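Side-chain contacts in protein YibA (Escherichia coli, PDB 1OYZ), which is of unknown function, with only a tentative link to oxidoreductase activity, and is built from helices that include HEAT-type repeats: residues C106-A111 with A137-T142; D174-A179 with V198-D203; D240-A245 with N267-S272. One frame throughout, in Å; residues are numbered along the deposited sequence.

Contact 1: residues C106-A111 with A137-T142; sequences CVRATA and AFDKST
The carboxylate of Asp-139 sits at the edge of the Arg-108 guanidinium, their planes only 15° apart, while Ser-141 CB lies oblique to the guanidinium, 4.0 Å from Arg-108 NH2. The grip is side-on and bidentate. Arg-108 NE donates to Asp-139 OD2 at 2.9 Å, the oxygen being met on its syn side but out of the carboxylate plane, whereas the bond from Arg-108 NH2 to the syn lone pair of Asp-139 OD1 is 3.0 Å long and straighter (164°). Asp-139 CG lies anti to the backbone N (chi1 -163°), which carries the carboxylate toward Arg-108. The anti lone pair of OD1 takes a second donor, the backbone N of Ser-141, 2.7 Å from Asp-139 OD1; this closes an Asx turn and fixes the carboxylate's rotation. An alanine in place of Asp-139 would remove both acceptors, so the Arg-108 charge would probably lose its mate and the Asx turn its side-chain bond. Arg-108 NH1 donates to the backbone O of Asp-102, in the turn before its own helix, while Asp-139 O accepts from Arg-145. An arginine near a helix start, tied to an aspartate in the turn that follows the next helix, is consistent with the arginine–aspartate pairs of HEAT repeats.

Contact 2: residues D174-A179 with V198-D203; sequences DVRNWA and VEMLQD
Arg-176 and Asp-203 make a pair consistent with the arginine–aspartate links of a HEAT-type helical array, in which an arginine in the first turns of one helix reaches the turn that follows the next helix. The evidence is a bidentate salt bridge made by the side of the guanidinium. Arg-176 NE lies 2.5 Å from Asp-203 OD2, a value short enough that its exact length should not be pressed, and Arg-176 NH1 gives a straighter bond (165°) of 2.7 Å to Asp-203 OD1. Both oxygens use their syn lone pairs. The planes of the two groups differ by 17°; OD1 lies nearly in the guanidinium plane, while OD2 is tilted somewhat from it. The arginine chain bends at chi3 (-70°), which turns NE aside from the line of its methylenes to meet the carboxylate. Asp-203 itself closes a type I turn that starts at Met-200, with Asp-203 N bonded to Met-200 O at 2.7 Å.

An apolar contact backs the charged one. The side chain of Met-200, a selenomethionine, crosses that of Arg-176 and sets its CE methyl 3.7 Å from Arg-176 CB, at the root of the chain whose far end makes the salt bridge. The remaining guanidinium nitrogen, NH2, donates to the backbone O of Asp-170, and Asp-203 OD1 also accepts from Asn-205 N. The contact joins helix 173-186 to the end of helix 191-200, with Met-200 touching Leu-168 of helix 161-168 and Val-208 of helix 206-218, and Asp-203 also touching Val-208.

Contact 3: residues D240-A245 with N267-S272; sequences DIIEAA and NEIITS
Two helical segments approach closely here, the closest CA pair, Ile-242 and Ile-270, lying 6.4 Å apart. Ile-242 is the side chain that meets both Ile-269 and Ile-270. It turns both of its branches to the other helix: its CG2 methyl, anti to the backbone N, presses on the main chain, 3.9 Å from Ile-270 CA and equally far from Ile-269 O. The same methyl touches the side chain of Ile-270, with Ile-242 CG2 4.1 Å from Ile-270 CG1. The longer branch, extended at chi2 (-178°), brings Ile-242 CD1 to 4.3 Å from Ile-269 CG2, a looser methyl-to-methyl contact.

Between the two segments the polar link runs through a water. Water 1 donates to the backbone O of Ile-269 at 2.6 Å and to Glu-243 OE2 at 2.9 Å, spanning the two helices beside the apolar patch. The other carboxylate oxygen, Glu-243 OE1, joins a salt bridge with Lys-276, a direct tie further along helix 268-277. Leu-232 and Val-237 also pack on Ile-242, while Met-260, Leu-261 and Phe-264 meet Ile-270. The water is a local feature; the aliphatic packing of helix 239-248 against helix 268-277, the next but one along the chain, is consistent with the layered helices of an alpha-solenoid.

The three contacts follow one another along the chain, each closing before the next opens. Contacts 1 and 2 repeat one design, a side-on arginine–aspartate bridge; their centres are 20 Å apart and they touch by packing, Thr-142 O lying 4.1 Å from Val-175 CG2. Contact 3 relies instead on aliphatic side chains and a bridging water. Its centre is 22 Å from that of contact 2, with nearest atoms about 9 Å apart, and 39 Å from that of contact 1, on the opposite side of the chain's centre. This spread matches an elongated, helix-after-helix architecture. No active site or ligand is established for the protein, so the contacts are related here through the fold alone.

Contact 1: residues C106-A111 with A137-T142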
loop_
_atom_site.group_PDB
_atom_site.type_symbol
_atom_site.label_atom_id
_atom_site.label_comp_id
_atom_site.label_asym_id
_atom_site.label_seq_id
_atom_site.Cartn_x
_atom_site.Cartn_y
_atom_site.Cartn_z
ATOM N N CYS A 106 0.014 -12.239 -12.317
ATOM C CA CYS A 106 0.840 -11.033 -12.456
ATOM C C CYS A 106 0.028 -9.946 -13.116
ATOM O O CYS A 106 -0.065 -8.821 -12.607
ATOM C CB CYS A 106 2.089 -11.307 -13.288
ATOM S SG CYS A 106 3.238 -12.298 -12.385
ATOM N N VAL A 107 -0.574 -10.284 -14.255
ATOM C CA VAL A 107 -1.409 -9.330 -14.952
ATOM C C VAL A 107 -2.533 -8.797 -14.070
ATOM O O VAL A 107 -2.751 -7.581 -14.015
ATOM C CB VAL A 107 -2.030 -9.934 -16.256
ATOM C CG1 VAL A 107 -2.972 -8.935 -16.908
ATOM C CG2 VAL A 107 -0.925 -10.311 -17.239
ATOM N N ARG A 108 -3.228 -9.689 -13.354
ATOM C CA ARG A 108 -4.346 -9.270 -12.518
ATOM C C ARG A 108 -3.900 -8.237 -11.494
ATOM O O ARG A 108 -4.551 -7.211 -11.346
ATOM C CB ARG A 108 -5.010 -10.494 -11.839
ATOM C CG ARG A 108 -5.734 -11.444 -12.816
ATOM C CD ARG A 108 -6.796 -12.351 -12.134
ATOM N NE ARG A 108 -6.257 -13.162 -11.033
ATOM C CZ ARG A 108 -5.455 -14.214 -11.200
ATOM N NH1 ARG A 108 -5.103 -14.591 -12.425
ATOM N NH2 ARG A 108 -4.992 -14.879 -10.138
ATOM N N ALA A 109 -2.778 -8.508 -10.821
ATOM C CA ALA A 109 -2.211 -7.602 -9.814
ATOM C C ALA A 109 -1.918 -6.201 -10.405
ATOM O O ALA A 109 -2.389 -5.194 -9.866
ATOM C CB ALA A 109 -0.918 -8.217 -9.209
ATOM N N THR A 110 -1.182 -6.150 -11.517
ATOM C CA THR A 110 -0.859 -4.887 -12.175
ATOM C C THR A 110 -2.130 -4.140 -12.578
ATOM O O THR A 110 -2.265 -2.937 -12.320
ATOM C CB THR A 110 0.010 -5.133 -13.447
ATOM O OG1 THR A 110 1.258 -5.680 -13.047
ATOM C CG2 THR A 110 0.273 -3.805 -14.243
ATOM N N ALA A 111 -3.077 -4.857 -13.173
ATOM C CA ALA A 111 -4.323 -4.232 -13.612
ATOM C C ALA A 111 -5.069 -3.596 -12.456
ATOM O O ALA A 111 -5.558 -2.471 -12.590
ATOM C CB ALA A 111 -5.209 -5.245 -14.342
ATOM N N ALA A 137 -10.325 -9.296 -3.483
ATOM C CA ALA A 137 -9.743 -9.440 -2.170
ATOM C C ALA A 137 -9.717 -10.950 -1.819
ATOM O O ALA A 137 -8.998 -11.359 -0.915
ATOM C CB ALA A 137 -10.544 -8.650 -1.138
ATOM N N PHE A 138 -10.472 -11.775 -2.548
ATOM C CA PHE A 138 -10.461 -13.209 -2.268
ATOM C C PHE A 138 -9.667 -14.023 -3.289
ATOM O O PHE A 138 -9.724 -15.253 -3.291
ATOM C CB PHE A 138 -11.896 -13.761 -2.161
ATOM C CG PHE A 138 -12.696 -13.166 -1.025
ATOM C CD1 PHE A 138 -12.525 -13.616 0.281
ATOM C CD2 PHE A 138 -13.565 -12.106 -1.261
ATOM C CE1 PHE A 138 -13.203 -13.015 1.343
ATOM C CE2 PHE A 138 -14.247 -11.492 -0.218
ATOM C CZ PHE A 138 -14.066 -11.944 1.095
ATOM N N ASP A 139 -8.929 -13.358 -4.163
ATOM C CA ASP A 139 -8.133 -14.075 -5.159
ATOM C C ASP A 139 -7.145 -15.024 -4.487
ATOM O O ASP A 139 -6.677 -14.772 -3.376
ATOM C CB ASP A 139 -7.335 -13.101 -6.022
ATOM C CG ASP A 139 -6.831 -13.737 -7.312
ATOM O OD1 ASP A 139 -5.890 -14.548 -7.290
ATOM O OD2 ASP A 139 -7.399 -13.425 -8.364
ATOM N N LYS A 140 -6.797 -16.093 -5.189
ATOM C CA LYS A 140 -5.887 -17.077 -4.649
ATOM C C LYS A 140 -4.470 -16.555 -4.653
ATOM O O LYS A 140 -3.628 -17.041 -3.902
ATOM C CB LYS A 140 -5.980 -18.369 -5.456
ATOM C CG LYS A 140 -5.760 -19.629 -4.639
ATOM C CD LYS A 140 -4.294 -19.833 -4.299
ATOM C CE LYS A 140 -3.981 -21.290 -3.950
ATOM N NZ LYS A 140 -2.510 -21.575 -4.091
ATOM N N SER A 141 -4.197 -15.561 -5.496
ATOM C CA SER A 141 -2.860 -14.990 -5.563
ATOM C C SER A 141 -2.632 -13.898 -4.522
ATOM O O SER A 141 -3.440 -12.979 -4.386
ATOM C CB SER A 141 -2.598 -14.401 -6.942
ATOM O OG SER A 141 -1.418 -13.600 -6.915
ATOM N N THR A 142 -1.515 -13.996 -3.807
ATOM C CA THR A 142 -1.162 -13.009 -2.797
ATOM C C THR A 142 -0.870 -11.673 -3.451
ATOM O O THR A 142 -1.232 -10.623 -2.927
ATOM C CB THR A 142 0.095 -13.427 -2.004
ATOM O OG1 THR A 142 1.138 -13.770 -2.924
ATOM C CG2 THR A 142 -0.199 -14.606 -1.122
#

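Contact 2: residues D174-A179 with V198-D203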
loop_
_atom_site.group_PDB
_atom_site.type_symbol
_atom_site.label_atom_id
_atom_site.label_comp_id
_atom_site.label_asym_id
_atom_site.label_seq_id
_atom_site.Cartn_x
_atom_site.Cartn_y
_atom_site.Cartn_z
ATOM N N ASP A 174 2.607 -9.259 4.533
ATOM C CA ASP A 174 2.599 -7.999 3.789
ATOM C C ASP A 174 1.138 -7.514 3.578
ATOM O O ASP A 174 0.827 -6.317 3.734
ATOM C CB ASP A 174 3.303 -8.240 2.446
ATOM C CG ASP A 174 3.603 -6.965 1.704
ATOM O OD1 ASP A 174 2.663 -6.164 1.486
ATOM O OD2 ASP A 174 4.788 -6.770 1.338
ATOM N N VAL A 175 0.261 -8.446 3.208
ATOM C CA VAL A 175 -1.160 -8.140 3.026
ATOM C C VAL A 175 -1.764 -7.652 4.371
ATOM O O VAL A 175 -2.452 -6.618 4.421
ATOM C CB VAL A 175 -1.975 -9.390 2.555
ATOM C CG1 VAL A 175 -3.501 -9.091 2.638
ATOM C CG2 VAL A 175 -1.596 -9.763 1.117
ATOM N N ARG A 176 -1.520 -8.402 5.449
ATOM C CA ARG A 176 -2.047 -8.014 6.782
ATOM C C ARG A 176 -1.566 -6.604 7.174
ATOM O O ARG A 176 -2.350 -5.781 7.665
ATOM C CB ARG A 176 -1.612 -9.012 7.892
ATOM C CG ARG A 176 -1.954 -10.481 7.676
ATOM C CD ARG A 176 -1.889 -11.284 9.011
ATOM N NE ARG A 176 -0.530 -11.452 9.538
ATOM C CZ ARG A 176 0.423 -12.155 8.930
ATOM N NH1 ARG A 176 1.647 -12.244 9.466
ATOM N NH2 ARG A 176 0.159 -12.780 7.782
ATOM N N ASN A 177 -0.291 -6.316 6.922
ATOM C CA ASN A 177 0.263 -5.015 7.274
ATOM C C ASN A 177 -0.467 -3.894 6.521
ATOM O O ASN A 177 -0.863 -2.880 7.112
ATOM C CB ASN A 177 1.783 -5.001 7.003
ATOM C CG ASN A 177 2.463 -3.711 7.491
ATOM O OD1 ASN A 177 2.938 -2.902 6.693
ATOM N ND2 ASN A 177 2.504 -3.522 8.797
ATOM N N TRP A 178 -0.679 -4.094 5.221
ATOM C CA TRP A 178 -1.377 -3.100 4.402
ATOM C C TRP A 178 -2.807 -2.884 4.873
ATOM O O TRP A 178 -3.294 -1.764 4.886
ATOM C CB TRP A 178 -1.403 -3.539 2.931
ATOM C CG TRP A 178 -0.607 -2.670 2.020
ATOM C CD1 TRP A 178 0.591 -2.974 1.421
ATOM C CD2 TRP A 178 -0.945 -1.340 1.596
ATOM N NE1 TRP A 178 1.016 -1.908 0.650
ATOM C CE2 TRP A 178 0.095 -0.891 0.749
ATOM C CE3 TRP A 178 -2.023 -0.480 1.859
ATOM C CZ2 TRP A 178 0.084 0.375 0.156
ATOM C CZ3 TRP A 178 -2.027 0.792 1.261
ATOM C CH2 TRP A 178 -0.977 1.200 0.428
ATOM N N ALA A 179 -3.488 -3.960 5.236
ATOM C CA ALA A 179 -4.878 -3.851 5.689
ATOM C C ALA A 179 -4.924 -3.008 6.953
ATOM O O ALA A 179 -5.626 -1.989 7.020
ATOM C CB ALA A 179 -5.467 -5.254 5.969
ATOM N N VAL A 198 -5.840 -7.060 18.667
ATOM C CA VAL A 198 -5.351 -7.729 19.888
ATOM C C VAL A 198 -4.630 -9.028 19.484
ATOM O O VAL A 198 -3.527 -9.317 19.946
ATOM C CB VAL A 198 -6.544 -8.037 20.882
ATOM C CG1 VAL A 198 -6.086 -8.964 22.005
ATOM C CG2 VAL A 198 -7.099 -6.730 21.466
ATOM N N GLU A 199 -5.230 -9.779 18.560
ATOM C CA GLU A 199 -4.622 -11.019 18.108
ATOM C C GLU A 199 -3.328 -10.747 17.386
ATOM O O GLU A 199 -2.382 -11.537 17.453
ATOM C CB GLU A 199 -5.560 -11.779 17.162
ATOM C CG GLU A 199 -6.880 -12.158 17.816
ATOM C CD GLU A 199 -6.673 -13.030 19.053
ATOM O OE1 GLU A 199 -7.567 -13.068 19.932
ATOM O OE2 GLU A 199 -5.609 -13.684 19.137
HETATM N N MSE A 200 -3.274 -9.631 16.679
HETATM C CA MSE A 200 -2.052 -9.305 15.939
HETATM C C MSE A 200 -0.900 -8.961 16.880
HETATM O O MSE A 200 0.275 -8.961 16.475
HETATM C CB MSE A 200 -2.347 -8.186 14.927
HETATM C CG MSE A 200 -3.246 -8.708 13.844
HETATM SE SE MSE A 200 -4.122 -7.424 12.702
HETATM C CE MSE A 200 -3.231 -7.988 11.053
ATOM N N LEU A 201 -1.221 -8.682 18.141
ATOM C CA LEU A 201 -0.148 -8.427 19.095
ATOM C C LEU A 201 0.764 -9.633 19.100
ATOM O O LEU A 201 1.946 -9.507 19.390
ATOM C CB LEU A 201 -0.696 -8.180 20.481
ATOM C CG LEU A 201 -1.428 -6.843 20.489
ATOM C CD1 LEU A 201 -1.924 -6.516 21.905
ATOM C CD2 LEU A 201 -0.476 -5.759 19.988
ATOM N N GLN A 202 0.224 -10.803 18.767
ATOM C CA GLN A 202 1.040 -12.029 18.700
ATOM C C GLN A 202 1.487 -12.394 17.268
ATOM O O GLN A 202 1.981 -13.504 17.047
ATOM C CB GLN A 202 0.276 -13.245 19.259
ATOM C CG GLN A 202 -0.645 -12.951 20.454
ATOM C CD GLN A 202 0.119 -12.506 21.670
ATOM O OE1 GLN A 202 -0.425 -11.852 22.565
ATOM N NE2 GLN A 202 1.390 -12.863 21.720
ATOM N N ASP A 203 1.302 -11.499 16.291
ATOM C CA ASP A 203 1.712 -11.802 14.901
ATOM C C ASP A 203 3.221 -12.068 14.798
ATOM O O ASP A 203 4.021 -11.455 15.508
ATOM C CB ASP A 203 1.351 -10.637 13.969
ATOM C CG ASP A 203 1.299 -11.053 12.504
ATOM O OD1 ASP A 203 2.362 -11.383 11.907
ATOM O OD2 ASP A 203 0.176 -11.038 11.952
#

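Contact 3: residues D240-A245 with N267-S272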
loop_
_atom_site.group_PDB
_atom_site.type_symbol
_atom_site.label_atom_id
_atom_site.label_comp_id
_atom_site.label_asym_id
_atom_site.label_seq_id
_atom_site.Cartn_x
_atom_site.Cartn_y
_atom_site.Cartn_z
ATOM N N ASP A 240 7.565 4.709 17.464
ATOM C CA ASP A 240 6.121 4.540 17.380
ATOM C C ASP A 240 5.577 3.941 18.712
ATOM O O ASP A 240 4.475 4.265 19.124
ATOM C CB ASP A 240 5.759 3.571 16.225
ATOM C CG ASP A 240 5.784 4.235 14.820
ATOM O OD1 ASP A 240 4.920 5.078 14.535
ATOM O OD2 ASP A 240 6.660 3.893 13.994
ATOM N N ILE A 241 6.341 3.065 19.365
ATOM C CA ILE A 241 5.875 2.452 20.603
ATOM C C ILE A 241 5.792 3.504 21.691
ATOM O O ILE A 241 4.795 3.608 22.413
ATOM C CB ILE A 241 6.796 1.248 21.005
ATOM C CG1 ILE A 241 6.209 -0.040 20.418
ATOM C CG2 ILE A 241 6.919 1.091 22.532
ATOM C CD1 ILE A 241 5.911 0.042 18.951
ATOM N N ILE A 242 6.821 4.328 21.766
ATOM C CA ILE A 242 6.846 5.388 22.752
ATOM C C ILE A 242 5.678 6.317 22.491
ATOM O O ILE A 242 4.967 6.723 23.406
ATOM C CB ILE A 242 8.165 6.148 22.659
ATOM C CG1 ILE A 242 9.306 5.144 22.809
ATOM C CG2 ILE A 242 8.206 7.271 23.725
ATOM C CD1 ILE A 242 10.713 5.778 22.779
ATOM N N GLU A 243 5.452 6.616 21.223
ATOM C CA GLU A 243 4.366 7.496 20.838
ATOM C C GLU A 243 2.983 6.893 21.165
ATOM O O GLU A 243 2.065 7.605 21.611
ATOM C CB GLU A 243 4.469 7.780 19.346
ATOM C CG GLU A 243 3.259 8.467 18.778
ATOM C CD GLU A 243 3.184 9.888 19.221
ATOM O OE1 GLU A 243 2.226 10.602 18.829
ATOM O OE2 GLU A 243 4.099 10.296 19.971
ATOM N N ALA A 244 2.834 5.592 20.907
ATOM C CA ALA A 244 1.586 4.877 21.197
ATOM C C ALA A 244 1.337 4.927 22.713
ATOM O O ALA A 244 0.202 5.075 23.170
ATOM C CB ALA A 244 1.690 3.435 20.739
ATOM N N ALA A 245 2.419 4.803 23.474
ATOM C CA ALA A 245 2.327 4.858 24.916
ATOM C C ALA A 245 1.648 6.168 25.351
ATOM O O ALA A 245 0.813 6.171 26.268
ATOM C CB ALA A 245 3.720 4.709 25.547
ATOM N N ASN A 267 15.473 12.253 24.957
ATOM C CA ASN A 267 14.209 11.782 25.509
ATOM C C ASN A 267 13.023 12.698 25.262
ATOM O O ASN A 267 11.997 12.595 25.939
ATOM C CB ASN A 267 14.377 11.575 27.007
ATOM C CG ASN A 267 15.031 12.769 27.669
ATOM O OD1 ASN A 267 14.844 13.895 27.214
ATOM N ND2 ASN A 267 15.790 12.535 28.743
ATOM N N GLU A 268 13.145 13.597 24.300
ATOM C CA GLU A 268 12.045 14.508 24.029
ATOM C C GLU A 268 10.729 13.759 23.737
ATOM O O GLU A 268 9.697 14.054 24.340
ATOM C CB GLU A 268 12.398 15.421 22.849
ATOM C CG GLU A 268 11.195 16.069 22.198
ATOM C CD GLU A 268 11.558 16.825 20.936
ATOM O OE1 GLU A 268 12.098 17.950 21.057
ATOM O OE2 GLU A 268 11.317 16.294 19.819
ATOM N N ILE A 269 10.782 12.795 22.821
ATOM C CA ILE A 269 9.602 12.026 22.432
ATOM C C ILE A 269 8.968 11.344 23.655
ATOM O O ILE A 269 7.751 11.183 23.746
ATOM C CB ILE A 269 9.966 10.994 21.316
ATOM C CG1 ILE A 269 8.679 10.360 20.765
ATOM C CG2 ILE A 269 10.971 9.945 21.843
ATOM C CD1 ILE A 269 8.922 9.320 19.680
ATOM N N ILE A 270 9.817 10.978 24.601
ATOM C CA ILE A 270 9.392 10.362 25.844
ATOM C C ILE A 270 8.616 11.419 26.656
ATOM O O ILE A 270 7.506 11.166 27.160
ATOM C CB ILE A 270 10.640 9.870 26.631
ATOM C CG1 ILE A 270 11.400 8.850 25.781
ATOM C CG2 ILE A 270 10.237 9.274 27.979
ATOM C CD1 ILE A 270 12.678 8.335 26.403
ATOM N N THR A 271 9.191 12.612 26.750
ATOM C CA THR A 271 8.561 13.693 27.492
ATOM C C THR A 271 7.215 14.021 26.892
ATOM O O THR A 271 6.270 14.331 27.613
ATOM C CB THR A 271 9.464 14.947 27.501
ATOM O OG1 THR A 271 10.685 14.635 28.179
ATOM C CG2 THR A 271 8.786 16.117 28.220
ATOM N N SER A 272 7.113 13.929 25.570
ATOM C CA SER A 272 5.843 14.212 24.896
ATOM C C SER A 272 4.758 13.257 25.363
ATOM O O SER A 272 3.649 13.658 25.690
ATOM C CB SER A 272 5.967 14.051 23.377
ATOM O OG SER A 272 6.865 15.000 22.840
HETATM O O HOH W 1 5.616 10.625 22.399
#